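Local coordinates for protein PaxB (Photorhabdus luminescens, PDB 6EK4) that is probably the B component of a two-component alpha-helical pore-forming toxin of the YaxAB type, which perforates target-cell membranes, at residues V12-I17 with N310-Q315; V71-P76 with K335-L340; D58-A63 with N131-R136. All coordinates share one frame; numbering follows the deposited sequence.

From its first modelled residues the PaxB chain runs through segment 12-17, which pairs with residues 310-315, far along the chain on helix 247-321, and so closes the loop of contact 1. Helix 42-73 supplies two of the partners: 58-63 closes onto helix 101-141 at 131-136 in contact 3, and 71-76 closes onto helix 326-348 at 335-340 in contact 2. Contact 3 lies wholly within the span of contact 1, whereas contact 2 crosses both others. Contacts 1 and 2 also touch in space, Phe312 meeting Gln336 and Phe339, while contact 3 stands apart. Together they tie the N-terminal segment and four long helices into one end of an elongated bundle.

Contact 1. Residues V12-I17 with N310-Q315; sequences VVYPEI and NIFAKQ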
loop_
_atom_site.group_PDB
_atom_site.type_symbol
_atom_site.label_atom_id
_atom_site.label_comp_id
_atom_site.label_asym_id
_atom_site.label_seq_id
_atom_site.Cartn_x
_atom_site.Cartn_y
_atom_site.Cartn_z
ATOM N N VAL A 12 -30.298 16.346 17.218
ATOM C CA VAL A 12 -29.744 15.449 16.158
ATOM C C VAL A 12 -28.645 16.162 15.372
ATOM O O VAL A 12 -28.785 17.337 15.027
ATOM C CB VAL A 12 -30.841 14.986 15.172
ATOM C CG1 VAL A 12 -30.270 14.007 14.153
ATOM C CG2 VAL A 12 -32.010 14.360 15.920
ATOM N N VAL A 13 -27.560 15.444 15.093
ATOM C CA VAL A 13 -26.450 15.979 14.301
ATOM C C VAL A 13 -26.102 15.007 13.173
ATOM O O VAL A 13 -26.052 13.795 13.385
ATOM C CB VAL A 13 -25.203 16.266 15.178
ATOM C CG1 VAL A 13 -24.623 14.985 15.771
ATOM C CG2 VAL A 13 -24.144 17.015 14.379
ATOM N N TYR A 14 -25.879 15.548 11.976
ATOM C CA TYR A 14 -25.508 14.737 10.819
ATOM C C TYR A 14 -23.996 14.504 10.803
ATOM O O TYR A 14 -23.236 15.375 11.229
ATOM C CB TYR A 14 -25.932 15.415 9.510
ATOM C CG TYR A 14 -27.415 15.730 9.378
ATOM C CD1 TYR A 14 -28.389 14.919 9.963
ATOM C CD2 TYR A 14 -27.841 16.824 8.629
ATOM C CE1 TYR A 14 -29.739 15.208 9.824
ATOM C CE2 TYR A 14 -29.186 17.117 8.485
ATOM C CZ TYR A 14 -30.132 16.308 9.083
ATOM O OH TYR A 14 -31.469 16.602 8.938
ATOM N N PRO A 15 -23.551 13.329 10.314
ATOM C CA PRO A 15 -22.109 13.074 10.212
ATOM C C PRO A 15 -21.419 13.935 9.154
ATOM O O PRO A 15 -22.009 14.219 8.112
ATOM C CB PRO A 15 -22.032 11.593 9.802
ATOM C CG PRO A 15 -23.377 11.020 10.088
ATOM C CD PRO A 15 -24.347 12.147 9.935
ATOM N N GLU A 16 -20.180 14.344 9.425
ATOM C CA GLU A 16 -19.360 15.037 8.432
ATOM C C GLU A 16 -18.670 13.985 7.569
ATOM O O GLU A 16 -17.856 13.206 8.068
ATOM C CB GLU A 16 -18.327 15.945 9.111
ATOM C CG GLU A 16 -17.565 16.874 8.165
ATOM C CD GLU A 16 -18.380 18.068 7.676
ATOM O OE1 GLU A 16 -17.799 18.933 6.985
ATOM O OE2 GLU A 16 -19.593 18.156 7.973
ATOM N N ILE A 17 -19.008 13.962 6.282
ATOM C CA ILE A 17 -18.511 12.944 5.359
ATOM C C ILE A 17 -17.654 13.587 4.271
ATOM O O ILE A 17 -18.058 14.572 3.653
ATOM C CB ILE A 17 -19.672 12.163 4.700
ATOM C CG1 ILE A 17 -20.682 11.715 5.764
ATOM C CG2 ILE A 17 -19.141 10.959 3.928
ATOM C CD1 ILE A 17 -21.854 10.920 5.224
ATOM N N ASN A 310 -30.086 6.458 7.594
ATOM C CA ASN A 310 -30.894 5.921 8.694
ATOM C C ASN A 310 -31.312 7.008 9.688
ATOM O O ASN A 310 -32.396 6.936 10.271
ATOM C CB ASN A 310 -30.158 4.785 9.420
ATOM C CG ASN A 310 -30.249 3.459 8.680
ATOM O OD1 ASN A 310 -31.244 3.166 8.016
ATOM N ND2 ASN A 310 -29.210 2.643 8.807
ATOM N N ILE A 311 -30.450 8.007 9.878
ATOM C CA ILE A 311 -30.793 9.194 10.663
ATOM C C ILE A 311 -31.882 9.993 9.944
ATOM O O ILE A 311 -32.880 10.377 10.554
ATOM C CB ILE A 311 -29.556 10.086 10.923
ATOM C CG1 ILE A 311 -28.683 9.459 12.015
ATOM C CG2 ILE A 311 -29.968 11.497 11.337
ATOM C CD1 ILE A 311 -27.306 10.075 12.141
ATOM N N PHE A 312 -31.675 10.234 8.651
ATOM C CA PHE A 312 -32.647 10.940 7.808
ATOM C C PHE A 312 -34.023 10.276 7.842
ATOM O O PHE A 312 -35.045 10.960 7.904
ATOM C CB PHE A 312 -32.153 10.990 6.354
ATOM C CG PHE A 312 -31.185 12.109 6.059
ATOM C CD1 PHE A 312 -30.326 12.610 7.034
ATOM C CD2 PHE A 312 -31.115 12.643 4.778
ATOM C CE1 PHE A 312 -29.439 13.631 6.738
ATOM C CE2 PHE A 312 -30.227 13.662 4.479
ATOM C CZ PHE A 312 -29.389 14.156 5.460
ATOM N N ALA A 313 -34.040 8.946 7.798
ATOM C CA ALA A 313 -35.288 8.181 7.787
ATOM C C ALA A 313 -36.049 8.312 9.105
ATOM O O ALA A 313 -37.237 8.635 9.111
ATOM C CB ALA A 313 -35.003 6.715 7.491
ATOM N N LYS A 314 -35.358 8.067 10.214
ATOM C CA LYS A 314 -35.972 8.123 11.542
ATOM C C LYS A 314 -36.362 9.549 11.948
ATOM O O LYS A 314 -37.269 9.738 12.757
ATOM C CB LYS A 314 -35.031 7.508 12.585
ATOM C CG LYS A 314 -35.641 7.346 13.970
ATOM C CD LYS A 314 -35.064 6.135 14.692
ATOM C CE LYS A 314 -35.265 6.214 16.198
ATOM N NZ LYS A 314 -34.207 7.030 16.858
ATOM N N GLN A 315 -35.681 10.542 11.380
ATOM C CA GLN A 315 -36.004 11.949 11.628
ATOM C C GLN A 315 -37.360 12.309 11.017
ATOM O O GLN A 315 -38.170 12.995 11.645
ATOM C CB GLN A 315 -34.910 12.853 11.055
ATOM C CG GLN A 315 -34.955 14.289 11.546
ATOM C CD GLN A 315 -33.746 15.094 11.104
ATOM O OE1 GLN A 315 -33.146 14.815 10.065
ATOM N NE2 GLN A 315 -33.382 16.101 11.893
#
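Tyr14 and Phe312 meet in a T-shaped stack where the non-helical N-terminal segment of PaxB lies along helix 247-321 of its elongated helical bundle. The edge of Phe312 points at the face of Tyr14, with centroids 4.8 Å apart and planes at 55°. Phe312 CE1 sits over the centre of the tyrosine ring and comes within 3.5 Å of Tyr14 CE1. Lys335 of helix 326-348 approaches the opposite face in a cation-pi contact, so the ring is sandwiched between an aromatic edge and an ammonium group. Its rim is engaged as well, since Ile311 CG2 lies 4.0 Å from Tyr14 CD1 near the ring plane.

Away from this buried phenylalanine the packing thins out. Val12, on the surface, brings CG1 to 3.8 Å from Ile311 CG2, the two side chains running in opposite directions. Pro15 CD rests 4.2 Å from Ile311 CD1, and Val13 CB points away from the helix.

A hydrogen bond at the hydroxyl adds a polar hold that probably helps to fix the ring. Gln315 leaves its helix with CG anti to the backbone N (chi1 -165°) and an extended chain, which carries its amide out to the phenol almost perpendicular to the ring. There Tyr14 OH donates to Gln315 OE1 over 2.7 Å, in the carbonyl plane and on a lone pair, with an angle of 120° at the carbonyl oxygen.

Contact 2. Residues V71-P76 with K335-L340; sequences VLRQLP and KQLDFL
Near the C-terminal end of helix 42-73, in the helical bundle of PaxB, Leu72 packs against one face of helix 326-348 and shows one leucine touching three residues of a neighbouring helix. Its partners are adjacent Gln336 and Leu337, with Leu340 one turn further on. The inner part of the leucine takes Leu337: Leu72 CB lies 3.7 Å from Leu337 CD2. The branch tip goes elsewhere, with Leu72 CD2 lodged 3.8 Å from Gln336 CB and 3.9 Å from Leu340 CD1.

Gln336 crosses Leu72 at about a right angle. Its CG is anti to the carbonyl carbon (chi1 -75°) and the chain beyond is extended, which sets OE1 3.5 Å from Leu72 CD2 in a purely van der Waals approach. The other end of the amide is used for polar contacts: Gln336 NE2 makes weak hydrogen bonds to Phe312 O and Gln315 OE1 on helix 247-321. In the bundle this glutamine therefore joins two helices that follow one another in the chain, while its aliphatic part and OE1 face a third.

Around this buried patch, Leu340 also touches Leu68 and Gln69, one turn back on helix 42-73, and Trp309 on helix 247-321. Toward the surface the contact is lighter. Arg73 lies across Leu337 and meets it through its aliphatic part, with Arg73 CG 4.0 Å from Leu337 CD2.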
loop_
_atom_site.group_PDB
_atom_site.type_symbol
_atom_site.label_atom_id
_atom_site.label_comp_id
_atom_site.label_asym_id
_atom_site.label_seq_id
_atom_site.Cartn_x
_atom_site.Cartn_y
_atom_site.Cartn_z
ATOM N N VAL A 71 -35.862 12.491 -4.774
ATOM C CA VAL A 71 -36.969 12.057 -3.918
ATOM C C VAL A 71 -37.409 13.163 -2.952
ATOM O O VAL A 71 -38.602 13.455 -2.842
ATOM C CB VAL A 71 -36.596 10.777 -3.128
ATOM C CG1 VAL A 71 -37.654 10.443 -2.086
ATOM C CG2 VAL A 71 -36.407 9.600 -4.077
ATOM N N LEU A 72 -36.448 13.772 -2.260
ATOM C CA LEU A 72 -36.745 14.834 -1.290
ATOM C C LEU A 72 -37.281 16.113 -1.938
ATOM O O LEU A 72 -38.066 16.831 -1.323
ATOM C CB LEU A 72 -35.507 15.164 -0.442
ATOM C CG LEU A 72 -35.327 14.382 0.865
ATOM C CD1 LEU A 72 -35.629 12.899 0.697
ATOM C CD2 LEU A 72 -33.916 14.587 1.399
ATOM N N ARG A 73 -36.862 16.390 -3.171
ATOM C CA ARG A 73 -37.300 17.595 -3.887
ATOM C C ARG A 73 -38.754 17.531 -4.374
ATOM O O ARG A 73 -39.322 18.558 -4.742
ATOM C CB ARG A 73 -36.373 17.886 -5.072
ATOM C CG ARG A 73 -35.013 18.440 -4.668
ATOM C CD ARG A 73 -34.089 18.723 -5.850
ATOM N NE ARG A 73 -34.061 17.664 -6.865
ATOM C CZ ARG A 73 -33.032 17.403 -7.677
ATOM N NH1 ARG A 73 -33.134 16.414 -8.560
ATOM N NH2 ARG A 73 -31.902 18.108 -7.622
ATOM N N GLN A 74 -39.347 16.339 -4.383
ATOM C CA GLN A 74 -40.742 16.175 -4.802
ATOM C C GLN A 74 -41.754 16.639 -3.747
ATOM O O GLN A 74 -42.900 16.943 -4.084
ATOM C CB GLN A 74 -41.026 14.719 -5.185
ATOM C CG GLN A 74 -40.310 14.270 -6.449
ATOM C CD GLN A 74 -40.852 12.968 -7.012
ATOM O OE1 GLN A 74 -40.109 12.004 -7.200
ATOM N NE2 GLN A 74 -42.153 12.936 -7.288
ATOM N N LEU A 75 -41.334 16.698 -2.484
ATOM C CA LEU A 75 -42.241 17.052 -1.382
ATOM C C LEU A 75 -42.578 18.554 -1.282
ATOM O O LEU A 75 -43.757 18.908 -1.268
ATOM C CB LEU A 75 -41.712 16.518 -0.039
ATOM C CG LEU A 75 -42.168 15.104 0.333
ATOM C CD1 LEU A 75 -41.770 14.095 -0.734
ATOM C CD2 LEU A 75 -41.607 14.704 1.688
ATOM N N PRO A 76 -41.556 19.436 -1.215
ATOM C CA PRO A 76 -41.812 20.882 -1.068
ATOM C C PRO A 76 -42.838 21.512 -2.031
ATOM O O PRO A 76 -43.667 22.307 -1.583
ATOM C CB PRO A 76 -40.429 21.509 -1.271
ATOM C CG PRO A 76 -39.471 20.454 -0.855
ATOM C CD PRO A 76 -40.113 19.133 -1.176
ATOM N N LYS A 335 -32.871 20.912 5.586
ATOM C CA LYS A 335 -31.624 20.568 6.273
ATOM C C LYS A 335 -31.015 19.314 5.641
ATOM O O LYS A 335 -29.804 19.245 5.421
ATOM C CB LYS A 335 -31.867 20.347 7.769
ATOM C CG LYS A 335 -30.630 20.543 8.629
ATOM C CD LYS A 335 -30.836 20.011 10.038
ATOM C CE LYS A 335 -29.575 20.161 10.874
ATOM N NZ LYS A 335 -29.673 19.434 12.169
ATOM N N GLN A 336 -31.869 18.331 5.354
ATOM C CA GLN A 336 -31.453 17.111 4.659
ATOM C C GLN A 336 -30.998 17.394 3.228
ATOM O O GLN A 336 -30.073 16.755 2.734
ATOM C CB GLN A 336 -32.588 16.082 4.640
ATOM C CG GLN A 336 -32.811 15.378 5.969
ATOM C CD GLN A 336 -33.868 14.291 5.892
ATOM O OE1 GLN A 336 -34.308 13.905 4.808
ATOM N NE2 GLN A 336 -34.279 13.785 7.049
ATOM N N LEU A 337 -31.655 18.343 2.566
ATOM C CA LEU A 337 -31.279 18.727 1.205
ATOM C C LEU A 337 -29.941 19.466 1.172
ATOM O O LEU A 337 -29.105 19.187 0.313
ATOM C CB LEU A 337 -32.373 19.577 0.553
ATOM C CG LEU A 337 -33.573 18.803 -0.004
ATOM C CD1 LEU A 337 -34.689 19.760 -0.397
ATOM C CD2 LEU A 337 -33.172 17.929 -1.187
ATOM N N ASP A 338 -29.742 20.397 2.104
ATOM C CA ASP A 338 -28.465 21.116 2.225
ATOM C C ASP A 338 -27.294 20.160 2.452
ATOM O O ASP A 338 -26.188 20.401 1.967
ATOM C CB ASP A 338 -28.517 22.142 3.367
ATOM C CG ASP A 338 -29.320 23.384 3.013
ATOM O OD1 ASP A 338 -29.933 23.428 1.924
ATOM O OD2 ASP A 338 -29.339 24.324 3.836
ATOM N N PHE A 339 -27.545 19.085 3.194
ATOM C CA PHE A 339 -26.546 18.042 3.416
ATOM C C PHE A 339 -26.196 17.323 2.115
ATOM O O PHE A 339 -25.027 17.033 1.860
ATOM C CB PHE A 339 -27.053 17.035 4.451
ATOM C CG PHE A 339 -26.110 15.893 4.701
ATOM C CD1 PHE A 339 -24.995 16.064 5.504
ATOM C CD2 PHE A 339 -26.339 14.646 4.132
ATOM C CE1 PHE A 339 -24.123 15.016 5.736
ATOM C CE2 PHE A 339 -25.472 13.591 4.363
ATOM C CZ PHE A 339 -24.361 13.777 5.166
ATOM N N LEU A 340 -27.210 17.036 1.302
ATOM C CA LEU A 340 -27.002 16.396 0.000
ATOM C C LEU A 340 -26.360 17.357 -1.003
ATOM O O LEU A 340 -25.528 16.943 -1.812
ATOM C CB LEU A 340 -28.325 15.861 -0.557
ATOM C CG LEU A 340 -28.973 14.718 0.229
ATOM C CD1 LEU A 340 -30.391 14.469 -0.264
ATOM C CD2 LEU A 340 -28.144 13.446 0.142
#

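Contact 3. Residues D58-A63 with N131-R136; sequences DEAARA and NLMASR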
loop_
_atom_site.group_PDB
_atom_site.type_symbol
_atom_site.label_atom_id
_atom_site.label_comp_id
_atom_site.label_asym_id
_atom_site.label_seq_id
_atom_site.Cartn_x
_atom_site.Cartn_y
_atom_site.Cartn_z
ATOM N N ASP A 58 -18.310 2.663 -4.154
ATOM C CA ASP A 58 -18.141 4.031 -4.642
ATOM C C ASP A 58 -19.266 4.421 -5.604
ATOM O O ASP A 58 -19.776 5.540 -5.543
ATOM C CB ASP A 58 -16.784 4.183 -5.337
ATOM C CG ASP A 58 -16.412 5.631 -5.588
ATOM O OD1 ASP A 58 -16.495 6.444 -4.645
ATOM O OD2 ASP A 58 -16.026 5.955 -6.730
ATOM N N GLU A 59 -19.638 3.493 -6.484
ATOM C CA GLU A 59 -20.752 3.691 -7.419
ATOM C C GLU A 59 -22.067 3.928 -6.679
ATOM O O GLU A 59 -22.852 4.797 -7.060
ATOM C CB GLU A 59 -20.901 2.481 -8.352
ATOM C CG GLU A 59 -19.843 2.389 -9.442
ATOM C CD GLU A 59 -19.743 1.005 -10.065
ATOM O OE1 GLU A 59 -20.757 0.271 -10.091
ATOM O OE2 GLU A 59 -18.645 0.649 -10.538
ATOM N N ALA A 60 -22.298 3.147 -5.627
ATOM C CA ALA A 60 -23.501 3.278 -4.809
ATOM C C ALA A 60 -23.538 4.624 -4.091
ATOM O O ALA A 60 -24.591 5.260 -4.005
ATOM C CB ALA A 60 -23.581 2.141 -3.802
ATOM N N ALA A 61 -22.385 5.053 -3.582
ATOM C CA ALA A 61 -22.269 6.339 -2.896
ATOM C C ALA A 61 -22.541 7.510 -3.842
ATOM O O ALA A 61 -23.247 8.451 -3.478
ATOM C CB ALA A 61 -20.892 6.479 -2.267
ATOM N N ARG A 62 -21.983 7.442 -5.050
ATOM C CA ARG A 62 -22.175 8.494 -6.058
ATOM C C ARG A 62 -23.624 8.596 -6.543
ATOM O O ARG A 62 -24.111 9.693 -6.805
ATOM C CB ARG A 62 -21.258 8.266 -7.261
ATOM C CG ARG A 62 -19.789 8.539 -6.989
ATOM C CD ARG A 62 -18.924 8.053 -8.142
ATOM N NE ARG A 62 -17.496 8.205 -7.866
ATOM C CZ ARG A 62 -16.817 9.350 -7.951
ATOM N NH1 ARG A 62 -17.419 10.484 -8.306
ATOM N NH2 ARG A 62 -15.515 9.361 -7.675
ATOM N N ALA A 63 -24.295 7.454 -6.667
ATOM C CA ALA A 63 -25.665 7.404 -7.181
ATOM C C ALA A 63 -26.699 7.785 -6.126
ATOM O O ALA A 63 -27.772 8.287 -6.462
ATOM C CB ALA A 63 -25.970 6.019 -7.728
ATOM N N ASN A 131 -29.670 0.221 3.294
ATOM C CA ASN A 131 -29.515 -1.228 3.146
ATOM C C ASN A 131 -28.561 -1.595 2.010
ATOM O O ASN A 131 -27.830 -2.581 2.105
ATOM C CB ASN A 131 -30.875 -1.897 2.913
ATOM C CG ASN A 131 -31.801 -1.779 4.111
ATOM O OD1 ASN A 131 -31.476 -1.131 5.106
ATOM N ND2 ASN A 131 -32.967 -2.407 4.018
ATOM N N LEU A 132 -28.580 -0.799 0.941
ATOM C CA LEU A 132 -27.670 -0.987 -0.187
ATOM C C LEU A 132 -26.226 -0.710 0.226
ATOM O O LEU A 132 -25.337 -1.520 -0.036
ATOM C CB LEU A 132 -28.072 -0.079 -1.355
ATOM C CG LEU A 132 -27.172 -0.061 -2.597
ATOM C CD1 LEU A 132 -26.862 -1.467 -3.089
ATOM C CD2 LEU A 132 -27.818 0.761 -3.701
ATOM N N MET A 133 -25.999 0.429 0.877
ATOM C CA MET A 133 -24.661 0.798 1.346
ATOM C C MET A 133 -24.144 -0.191 2.392
ATOM O O MET A 133 -22.940 -0.440 2.470
ATOM C CB MET A 133 -24.662 2.225 1.916
ATOM C CG MET A 133 -23.298 2.751 2.351
ATOM S SD MET A 133 -22.020 2.686 1.075
ATOM C CE MET A 133 -22.631 3.893 -0.097
ATOM N N ALA A 134 -25.054 -0.751 3.187
ATOM C CA ALA A 134 -24.701 -1.777 4.169
ATOM C C ALA A 134 -24.254 -3.068 3.487
ATOM O O ALA A 134 -23.336 -3.736 3.964
ATOM C CB ALA A 134 -25.874 -2.053 5.095
ATOM N N SER A 135 -24.906 -3.414 2.378
ATOM C CA SER A 135 -24.524 -4.589 1.586
ATOM C C SER A 135 -23.163 -4.404 0.915
ATOM O O SER A 135 -22.412 -5.368 0.750
ATOM C CB SER A 135 -25.582 -4.900 0.524
ATOM O OG SER A 135 -26.788 -5.333 1.123
ATOM N N ARG A 136 -22.856 -3.168 0.526
ATOM C CA ARG A 136 -21.563 -2.843 -0.074
ATOM C C ARG A 136 -20.451 -2.910 0.967
ATOM O O ARG A 136 -19.380 -3.459 0.704
ATOM C CB ARG A 136 -21.596 -1.451 -0.713
ATOM C CG ARG A 136 -22.557 -1.325 -1.883
ATOM C CD ARG A 136 -22.017 -1.989 -3.139
ATOM N NE ARG A 136 -23.087 -2.356 -4.064
ATOM C CZ ARG A 136 -23.833 -3.458 -3.974
ATOM N NH1 ARG A 136 -23.644 -4.338 -2.992
ATOM N NH2 ARG A 136 -24.781 -3.683 -4.878
#
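Met133 starts with CG anti to its own backbone N and then folds twice, at chi2 (55°) and chi3 (67°), a hooked course that brings its terminal methyl to Ala61. Met133 CE lies 3.7 Å from Ala61 N and 3.8 Å from Ala61 CB, so the methyl touches main chain as well as side chain. Ala60 directs its CB at the partner helix, 4.1 Å from Arg136 CG and 4.4 Å from Leu132 CG. Arg136 bends at chi2, and one face of its guanidinium group lies over Leu132 CD1.

The segments run nearly antiparallel (161°) with their axes 9.8 Å apart, and the side-chain packing between them is apolar, made by methyl, methylene and methine groups. Within the segments, Arg62 NE forms a salt bridge with Asp58 OD2 at 2.9 Å, and Ser135 OG bonds to Asn131 O.

In the bundle, Asp58 turns from this interface to helix 19-35, where its OD1 bonds to Ser23 OG. Met133 packs on Ala302 and Leu305 of helix 247-321, Ala61 also reaches that Leu305, and Tyr347 of helix 326-348 touches both Ala61 and Arg62.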